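Local coordinates for protein 4,5-DOPA dioxygenase extradiol (Escherichia coli, PDB 2PW6) that opens the aromatic ring of DOPA between carbons 4 and 5 in vitro, as a zinc-binding extradiol dioxygenase whose physiological substrate is unknown, at residues L205-Y219 and Y235-G247. Residues are numbered along the deposited sequence; the frame is centred on the assembly and turned at random.
Sequences LTWQGPVEQHPLVNY and YLPLLYVLGAWDG
Y235 lays one face of its ring against the ring of Y219. The two rings stack face to face, with centroids 4.1 Å apart and planes tilted by 26°. The side chains run past each other in opposite directions, so the hydroxyl of Y235 lies near CB of Y219. CG of Y235 is anti to the backbone N (chi1 180°), which extends the ring across to 205-219. There Y235 OH donates a 2.7 Å hydrogen bond to L216 O, on a lone pair in the carbonyl plane. A leucine in place of Y235 would probably leave L216 O without this donor and Y219 without its stacking partner.

Further along helix 236-243, L239 CD2 packs against L216 O and CB. L242 CD1 meets L216 CD1 at 3.5 Å, the two side chains crossing at about a right angle. L242 CD2 lies 4.2 Å from L205 CD2. The contact joins the loop after helix 192-202 to helix 236-243 in the LigB-type catalytic domain. This helix also packs on strand 268-270 of the central mixed sheet through L238, V241 and L242. Y235 directly follows the zinc ligand H234 in sequence.

Beyond the helix, W245 presents its ring edge to T206 O, 3.4 Å from CH2. The Q208 amide stands nearly upright to this ring, planes 82° apart. Q208 NE2 donates a bent hydrogen bond of 2.9 Å to G247 O. The indole NE1 of W245 is hydrogen-bonded to E249 O.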
ATOM      1  N   LEU A 205     -12.950  16.509  21.359  1.00 54.85           N
ATOM      2  CA  LEU A 205     -13.291  15.087  21.440  1.00 54.31           C
ATOM      3  C   LEU A 205     -14.578  14.881  22.217  1.00 54.31           C
ATOM      4  O   LEU A 205     -15.441  14.085  21.823  1.00 53.96           O
ATOM      5  CB  LEU A 205     -12.141  14.300  22.080  1.00 53.83           C
ATOM      6  CG  LEU A 205     -10.863  14.263  21.238  1.00 52.85           C
ATOM      7  CD1 LEU A 205      -9.743  13.445  21.905  1.00 51.76           C
ATOM      8  CD2 LEU A 205     -11.179  13.751  19.822  1.00 51.98           C
ATOM      9  N   THR A 206     -14.705  15.658  23.290  1.00 54.22           N
ATOM     10  CA  THR A 206     -15.775  15.521  24.264  1.00 54.26           C
ATOM     11  C   THR A 206     -16.953  16.455  23.988  1.00 54.21           C
ATOM     12  O   THR A 206     -17.826  16.606  24.839  1.00 54.81           O
ATOM     13  CB  THR A 206     -15.241  15.768  25.690  1.00 54.36           C
ATOM     14  OG1 THR A 206     -14.689  17.087  25.766  1.00 56.07           O
ATOM     15  CG2 THR A 206     -14.146  14.771  26.050  1.00 53.59           C
ATOM     16  N   TRP A 207     -16.979  17.081  22.814  1.00 54.05           N
ATOM     17  CA  TRP A 207     -18.066  17.990  22.446  1.00 54.88           C
ATOM     18  C   TRP A 207     -19.423  17.285  22.377  1.00 55.62           C
ATOM     19  O   TRP A 207     -19.540  16.188  21.821  1.00 56.23           O
ATOM     20  CB  TRP A 207     -17.788  18.669  21.107  1.00 54.07           C
ATOM     21  CG  TRP A 207     -18.743  19.791  20.778  1.00 54.18           C
ATOM     22  CD1 TRP A 207     -18.587  21.110  21.108  1.00 54.16           C
ATOM     23  CD2 TRP A 207     -19.998  19.708  20.051  1.00 54.06           C
ATOM     24  NE1 TRP A 207     -19.651  21.849  20.630  1.00 54.18           N
ATOM     25  CE2 TRP A 207     -20.531  21.015  19.986  1.00 53.53           C
ATOM     26  CE3 TRP A 207     -20.724  18.651  19.462  1.00 54.25           C
ATOM     27  CZ2 TRP A 207     -21.752  21.305  19.344  1.00 54.04           C
ATOM     28  CZ3 TRP A 207     -21.939  18.940  18.817  1.00 53.08           C
ATOM     29  CH2 TRP A 207     -22.434  20.254  18.766  1.00 54.20           C
ATOM     30  N   GLN A 208     -20.444  17.923  22.942  1.00 56.51           N
ATOM     31  CA  GLN A 208     -21.794  17.362  22.956  1.00 57.06           C
ATOM     32  C   GLN A 208     -22.793  18.356  22.387  1.00 56.98           C
ATOM     33  O   GLN A 208     -22.694  19.551  22.653  1.00 56.80           O
ATOM     34  CB  GLN A 208     -22.198  16.993  24.375  1.00 57.68           C
ATOM     35  CG  GLN A 208     -21.189  16.130  25.135  1.00 59.06           C
ATOM     36  CD  GLN A 208     -21.866  15.250  26.162  1.00 60.61           C
ATOM     37  OE1 GLN A 208     -23.089  15.123  26.170  1.00 60.63           O
ATOM     38  NE2 GLN A 208     -21.075  14.626  27.023  1.00 62.19           N
ATOM     39  N   GLY A 209     -23.737  17.860  21.590  1.00 56.88           N
ATOM     40  CA  GLY A 209     -24.765  18.700  20.995  1.00 57.73           C
ATOM     41  C   GLY A 209     -25.221  18.138  19.662  1.00 58.50           C
ATOM     42  O   GLY A 209     -24.925  16.983  19.358  1.00 58.97           O
ATOM     43  N   PRO A 210     -25.936  18.946  18.848  1.00 58.97           N
ATOM     44  CA  PRO A 210     -26.365  18.462  17.525  1.00 59.62           C
ATOM     45  C   PRO A 210     -25.174  18.156  16.625  1.00 60.24           C
ATOM     46  O   PRO A 210     -24.245  18.960  16.553  1.00 60.58           O
ATOM     47  CB  PRO A 210     -27.176  19.634  16.943  1.00 59.62           C
ATOM     48  CG  PRO A 210     -27.475  20.544  18.112  1.00 59.84           C
ATOM     49  CD  PRO A 210     -26.364  20.335  19.105  1.00 58.90           C
ATOM     50  N   VAL A 211     -25.224  17.006  15.948  1.00 60.63           N
ATOM     51  CA  VAL A 211     -24.159  16.505  15.062  1.00 61.10           C
ATOM     52  C   VAL A 211     -23.697  17.564  14.048  1.00 61.16           C
ATOM     53  O   VAL A 211     -22.502  17.816  13.899  1.00 61.16           O
ATOM     54  CB  VAL A 211     -24.593  15.159  14.363  1.00 60.93           C
ATOM     55  CG1 VAL A 211     -25.915  15.334  13.603  1.00 61.89           C
ATOM     56  CG2 VAL A 211     -23.503  14.596  13.446  1.00 60.40           C
ATOM     57  N   GLU A 212     -24.671  18.194  13.397  1.00 61.57           N
ATOM     58  CA  GLU A 212     -24.462  19.245  12.408  1.00 61.92           C
ATOM     59  C   GLU A 212     -23.608  20.412  12.900  1.00 60.93           C
ATOM     60  O   GLU A 212     -22.984  21.107  12.099  1.00 60.97           O
ATOM     61  CB  GLU A 212     -25.820  19.783  11.937  1.00 62.54           C
ATOM     62  CG  GLU A 212     -26.684  18.772  11.189  1.00 65.97           C
ATOM     63  CD  GLU A 212     -26.073  18.311   9.859  1.00 69.69           C
ATOM     64  OE1 GLU A 212     -25.080  17.545   9.889  1.00 70.45           O
ATOM     65  OE2 GLU A 212     -26.606  18.701   8.786  1.00 71.10           O
ATOM     66  N   GLN A 213     -23.599  20.623  14.211  1.00 59.86           N
ATOM     67  CA  GLN A 213     -22.810  21.682  14.821  1.00 59.22           C
ATOM     68  C   GLN A 213     -21.542  21.162  15.529  1.00 57.67           C
ATOM     69  O   GLN A 213     -20.868  21.931  16.227  1.00 57.92           O
ATOM     70  CB  GLN A 213     -23.657  22.525  15.809  1.00 59.89           C
ATOM     71  CG  GLN A 213     -25.165  22.658  15.513  1.00 62.85           C
ATOM     72  CD  GLN A 213     -25.499  23.519  14.281  1.00 67.24           C
ATOM     73  OE1 GLN A 213     -24.629  24.170  13.692  1.00 67.65           O
ATOM     74  NE2 GLN A 213     -26.783  23.518  13.893  1.00 69.03           N
ATOM     75  N   HIS A 214     -21.198  19.884  15.354  1.00 55.96           N
ATOM     76  CA  HIS A 214     -19.971  19.328  15.979  1.00 54.13           C
ATOM     77  C   HIS A 214     -18.729  19.872  15.264  1.00 53.82           C
ATOM     78  O   HIS A 214     -18.614  19.739  14.047  1.00 52.70           O
ATOM     79  CB  HIS A 214     -19.982  17.790  15.943  1.00 53.85           C
ATOM     80  CG  HIS A 214     -19.067  17.129  16.934  1.00 51.23           C
ATOM     81  ND1 HIS A 214     -17.721  17.417  17.029  1.00 48.35           N
ATOM     82  CD2 HIS A 214     -19.305  16.161  17.852  1.00 49.60           C
ATOM     83  CE1 HIS A 214     -17.172  16.672  17.973  1.00 46.60           C
ATOM     84  NE2 HIS A 214     -18.112  15.901  18.492  1.00 48.49           N
ATOM     85  N   PRO A 215     -17.806  20.514  16.024  1.00 53.99           N
ATOM     86  CA  PRO A 215     -16.524  21.020  15.511  1.00 53.71           C
ATOM     87  C   PRO A 215     -15.716  19.974  14.745  1.00 52.76           C
ATOM     88  O   PRO A 215     -15.127  20.287  13.713  1.00 52.74           O
ATOM     89  CB  PRO A 215     -15.772  21.410  16.794  1.00 53.72           C
ATOM     90  CG  PRO A 215     -16.830  21.809  17.716  1.00 53.82           C
ATOM     91  CD  PRO A 215     -17.945  20.822  17.461  1.00 54.09           C
ATOM     92  N   LEU A 216     -15.718  18.739  15.233  1.00 51.92           N
ATOM     93  CA  LEU A 216     -14.977  17.667  14.578  1.00 50.90           C
ATOM     94  C   LEU A 216     -15.702  17.113  13.363  1.00 50.53           C
ATOM     95  O   LEU A 216     -15.095  16.484  12.498  1.00 50.57           O
ATOM     96  CB  LEU A 216     -14.621  16.578  15.574  1.00 50.89           C
ATOM     97  CG  LEU A 216     -13.711  17.044  16.712  1.00 50.02           C
ATOM     98  CD1 LEU A 216     -13.114  15.840  17.439  1.00 49.23           C
ATOM     99  CD2 LEU A 216     -12.583  17.947  16.214  1.00 48.93           C
ATOM    100  N   VAL A 217     -17.000  17.379  13.283  1.00 49.94           N
ATOM    101  CA  VAL A 217     -17.772  17.044  12.095  1.00 49.37           C
ATOM    102  C   VAL A 217     -17.574  18.135  11.054  1.00 49.69           C
ATOM    103  O   VAL A 217     -17.453  17.852   9.874  1.00 48.71           O
ATOM    104  CB  VAL A 217     -19.281  16.854  12.427  1.00 49.04           C
ATOM    105  CG1 VAL A 217     -20.157  16.970  11.173  1.00 47.45           C
ATOM    106  CG2 VAL A 217     -19.487  15.528  13.135  1.00 48.57           C
ATOM    107  N   ASN A 218     -17.561  19.386  11.518  1.00 50.58           N
ATOM    108  CA  ASN A 218     -17.316  20.562  10.669  1.00 51.38           C
ATOM    109  C   ASN A 218     -15.823  20.911  10.627  1.00 51.21           C
ATOM    110  O   ASN A 218     -15.461  22.092  10.664  1.00 51.75           O
ATOM    111  CB  ASN A 218     -18.104  21.784  11.192  1.00 51.20           C
ATOM    112  CG  ASN A 218     -19.615  21.595  11.119  1.00 52.67           C
ATOM    113  OD1 ASN A 218     -20.192  21.423  10.044  1.00 53.03           O
ATOM    114  ND2 ASN A 218     -20.261  21.653  12.268  1.00 53.18           N
ATOM    115  N   TYR A 219     -14.966  19.893  10.559  1.00 50.59           N
ATOM    116  CA  TYR A 219     -13.520  20.073  10.731  1.00 50.27           C
ATOM    117  C   TYR A 219     -12.902  20.994   9.658  1.00 50.49           C
ATOM    118  O   TYR A 219     -11.949  21.698   9.927  1.00 50.69           O
ATOM    119  CB  TYR A 219     -12.783  18.722  10.821  1.00 48.67           C
ATOM    120  CG  TYR A 219     -12.712  17.997   9.499  1.00 48.43           C
ATOM    121  CD1 TYR A 219     -11.535  17.978   8.744  1.00 47.24           C
ATOM    122  CD2 TYR A 219     -13.828  17.348   8.984  1.00 46.11           C
ATOM    123  CE1 TYR A 219     -11.477  17.311   7.509  1.00 46.41           C
ATOM    124  CE2 TYR A 219     -13.780  16.690   7.764  1.00 46.39           C
ATOM    125  CZ  TYR A 219     -12.609  16.664   7.029  1.00 47.74           C
ATOM    126  OH  TYR A 219     -12.595  15.998   5.796  1.00 47.08           O
ATOM    127  N   TYR A 235      -8.977  11.049   8.074  1.00 30.89           N
ATOM    128  CA  TYR A 235      -9.653  11.663   9.200  1.00 31.65           C
ATOM    129  C   TYR A 235     -11.016  11.037   9.621  1.00 31.77           C
ATOM    130  O   TYR A 235     -11.336  10.921  10.823  1.00 30.94           O
ATOM    131  CB  TYR A 235      -9.881  13.112   8.839  1.00 33.17           C
ATOM    132  CG  TYR A 235     -10.570  13.869   9.910  1.00 35.45           C
ATOM    133  CD1 TYR A 235      -9.852  14.350  10.999  1.00 37.72           C
ATOM    134  CD2 TYR A 235     -11.962  14.115   9.849  1.00 35.23           C
ATOM    135  CE1 TYR A 235     -10.486  15.072  12.025  1.00 38.43           C
ATOM    136  CE2 TYR A 235     -12.609  14.830  10.878  1.00 36.11           C
ATOM    137  CZ  TYR A 235     -11.858  15.302  11.965  1.00 38.99           C
ATOM    138  OH  TYR A 235     -12.451  16.032  13.011  1.00 38.57           O
ATOM    139  N   LEU A 236     -11.818  10.689   8.621  1.00 31.69           N
ATOM    140  CA  LEU A 236     -13.186  10.156   8.807  1.00 33.17           C
ATOM    141  C   LEU A 236     -13.317   8.986   9.807  1.00 32.68           C
ATOM    142  O   LEU A 236     -14.330   8.924  10.511  1.00 32.56           O
ATOM    143  CB  LEU A 236     -13.822   9.758   7.450  1.00 33.19           C
ATOM    144  CG  LEU A 236     -14.272  10.915   6.534  1.00 35.03           C
ATOM    145  CD1 LEU A 236     -14.806  10.425   5.134  1.00 34.55           C
ATOM    146  CD2 LEU A 236     -15.317  11.835   7.232  1.00 35.02           C
ATOM    147  N   PRO A 237     -12.300   8.093   9.888  1.00 32.58           N
ATOM    148  CA  PRO A 237     -12.358   6.972  10.797  1.00 33.73           C
ATOM    149  C   PRO A 237     -12.541   7.334  12.251  1.00 35.65           C
ATOM    150  O   PRO A 237     -13.160   6.558  12.989  1.00 37.19           O
ATOM    151  CB  PRO A 237     -11.007   6.261  10.568  1.00 32.84           C
ATOM    152  CG  PRO A 237     -10.656   6.589   9.209  1.00 31.11           C
ATOM    153  CD  PRO A 237     -11.073   8.015   9.067  1.00 33.00           C
ATOM    154  N   LEU A 238     -12.018   8.483  12.670  1.00 36.63           N
ATOM    155  CA  LEU A 238     -12.217   8.978  14.015  1.00 37.49           C
ATOM    156  C   LEU A 238     -13.690   9.225  14.328  1.00 37.52           C
ATOM    157  O   LEU A 238     -14.125   9.052  15.447  1.00 36.66           O
ATOM    158  CB  LEU A 238     -11.405  10.286  14.233  1.00 38.01           C
ATOM    159  CG  LEU A 238     -11.642  11.040  15.555  1.00 37.29           C
ATOM    160  CD1 LEU A 238     -11.324  10.172  16.725  1.00 34.83           C
ATOM    161  CD2 LEU A 238     -10.855  12.355  15.643  1.00 38.41           C
ATOM    162  N   LEU A 239     -14.437   9.684  13.333  1.00 38.72           N
ATOM    163  CA  LEU A 239     -15.840   9.977  13.508  1.00 39.80           C
ATOM    164  C   LEU A 239     -16.635   8.699  13.779  1.00 41.45           C
ATOM    165  O   LEU A 239     -17.597   8.740  14.525  1.00 42.73           O
ATOM    166  CB  LEU A 239     -16.363  10.723  12.280  1.00 39.72           C
ATOM    167  CG  LEU A 239     -15.673  12.100  12.077  1.00 41.13           C
ATOM    168  CD1 LEU A 239     -16.385  12.896  10.990  1.00 40.20           C
ATOM    169  CD2 LEU A 239     -15.572  12.938  13.409  1.00 38.30           C
ATOM    170  N   TYR A 240     -16.222   7.576  13.179  1.00 42.23           N
ATOM    171  CA  TYR A 240     -16.808   6.268  13.462  1.00 43.48           C
ATOM    172  C   TYR A 240     -16.669   5.967  14.947  1.00 44.80           C
ATOM    173  O   TYR A 240     -17.633   5.548  15.593  1.00 45.83           O
ATOM    174  CB  TYR A 240     -16.171   5.168  12.588  1.00 42.32           C
ATOM    175  CG  TYR A 240     -16.659   5.219  11.159  1.00 41.88           C
ATOM    176  CD1 TYR A 240     -16.215   6.214  10.274  1.00 40.83           C
ATOM    177  CD2 TYR A 240     -17.597   4.276  10.685  1.00 42.92           C
ATOM    178  CE1 TYR A 240     -16.681   6.267   8.938  1.00 39.65           C
ATOM    179  CE2 TYR A 240     -18.067   4.320   9.359  1.00 42.20           C
ATOM    180  CZ  TYR A 240     -17.608   5.318   8.492  1.00 40.96           C
ATOM    181  OH  TYR A 240     -18.101   5.350   7.198  1.00 39.55           O
ATOM    182  N   VAL A 241     -15.484   6.229  15.496  1.00 45.76           N
ATOM    183  CA  VAL A 241     -15.224   6.055  16.928  1.00 45.91           C
ATOM    184  C   VAL A 241     -15.992   7.087  17.753  1.00 45.93           C
ATOM    185  O   VAL A 241     -16.718   6.719  18.680  1.00 46.60           O
ATOM    186  CB  VAL A 241     -13.716   6.120  17.234  1.00 46.31           C
ATOM    187  CG1 VAL A 241     -13.477   6.181  18.724  1.00 47.06           C
ATOM    188  CG2 VAL A 241     -12.985   4.934  16.594  1.00 46.69           C
ATOM    189  N   LEU A 242     -15.872   8.373  17.421  1.00 45.73           N
ATOM    190  CA  LEU A 242     -16.605   9.396  18.188  1.00 45.41           C
ATOM    191  C   LEU A 242     -18.115   9.230  18.148  1.00 45.12           C
ATOM    192  O   LEU A 242     -18.796   9.502  19.141  1.00 45.75           O
ATOM    193  CB  LEU A 242     -16.256  10.816  17.751  1.00 45.04           C
ATOM    194  CG  LEU A 242     -14.954  11.483  18.181  1.00 46.26           C
ATOM    195  CD1 LEU A 242     -15.087  12.964  17.841  1.00 45.88           C
ATOM    196  CD2 LEU A 242     -14.601  11.259  19.671  1.00 43.62           C
ATOM    197  N   GLY A 243     -18.649   8.821  17.001  1.00 45.43           N
ATOM    198  CA  GLY A 243     -20.090   8.520  16.875  1.00 45.98           C
ATOM    199  C   GLY A 243     -20.574   7.531  17.941  1.00 46.32           C
ATOM    200  O   GLY A 243     -21.709   7.612  18.381  1.00 46.43           O
ATOM    201  N   ALA A 244     -19.682   6.637  18.367  1.00 47.39           N
ATOM    202  CA  ALA A 244     -19.949   5.567  19.333  1.00 49.26           C
ATOM    203  C   ALA A 244     -19.868   5.953  20.817  1.00 50.45           C
ATOM    204  O   ALA A 244     -20.132   5.112  21.701  1.00 50.15           O
ATOM    205  CB  ALA A 244     -19.017   4.366  19.047  1.00 48.86           C
ATOM    206  N   TRP A 245     -19.491   7.204  21.093  1.00 52.11           N
ATOM    207  CA  TRP A 245     -19.411   7.720  22.478  1.00 53.47           C
ATOM    208  C   TRP A 245     -20.804   8.028  23.029  1.00 54.11           C
ATOM    209  O   TRP A 245     -21.607   8.685  22.357  1.00 54.09           O
ATOM    210  CB  TRP A 245     -18.553   8.989  22.501  1.00 53.94           C
ATOM    211  CG  TRP A 245     -18.217   9.539  23.866  1.00 53.72           C
ATOM    212  CD1 TRP A 245     -17.724   8.845  24.940  1.00 53.66           C
ATOM    213  CD2 TRP A 245     -18.306  10.909  24.278  1.00 53.82           C
ATOM    214  NE1 TRP A 245     -17.524   9.693  25.998  1.00 54.09           N
ATOM    215  CE2 TRP A 245     -17.878  10.967  25.624  1.00 54.83           C
ATOM    216  CE3 TRP A 245     -18.717  12.093  23.642  1.00 52.41           C
ATOM    217  CZ2 TRP A 245     -17.840  12.178  26.353  1.00 54.89           C
ATOM    218  CZ3 TRP A 245     -18.694  13.296  24.369  1.00 54.02           C
ATOM    219  CH2 TRP A 245     -18.250  13.326  25.711  1.00 53.86           C
ATOM    220  N   ASP A 246     -21.095   7.564  24.243  1.00 55.56           N
ATOM    221  CA  ASP A 246     -22.432   7.809  24.844  1.00 57.03           C
ATOM    222  C   ASP A 246     -22.632   9.195  25.515  1.00 57.65           C
ATOM    223  O   ASP A 246     -23.769   9.560  25.880  1.00 57.15           O
ATOM    224  CB  ASP A 246     -22.830   6.670  25.813  1.00 57.18           C
ATOM    225  CG  ASP A 246     -21.898   6.554  27.016  1.00 58.71           C
ATOM    226  OD1 ASP A 246     -21.057   7.458  27.215  1.00 59.72           O
ATOM    227  OD2 ASP A 246     -21.998   5.546  27.763  1.00 58.99           O
ATOM    228  N   GLY A 247     -21.536   9.954  25.664  1.00 58.13           N
ATOM    229  CA  GLY A 247     -21.545  11.224  26.406  1.00 59.29           C
ATOM    230  C   GLY A 247     -21.062  11.115  27.854  1.00 60.32           C
ATOM    231  O   GLY A 247     -20.866  12.129  28.528  1.00 60.52           O
TER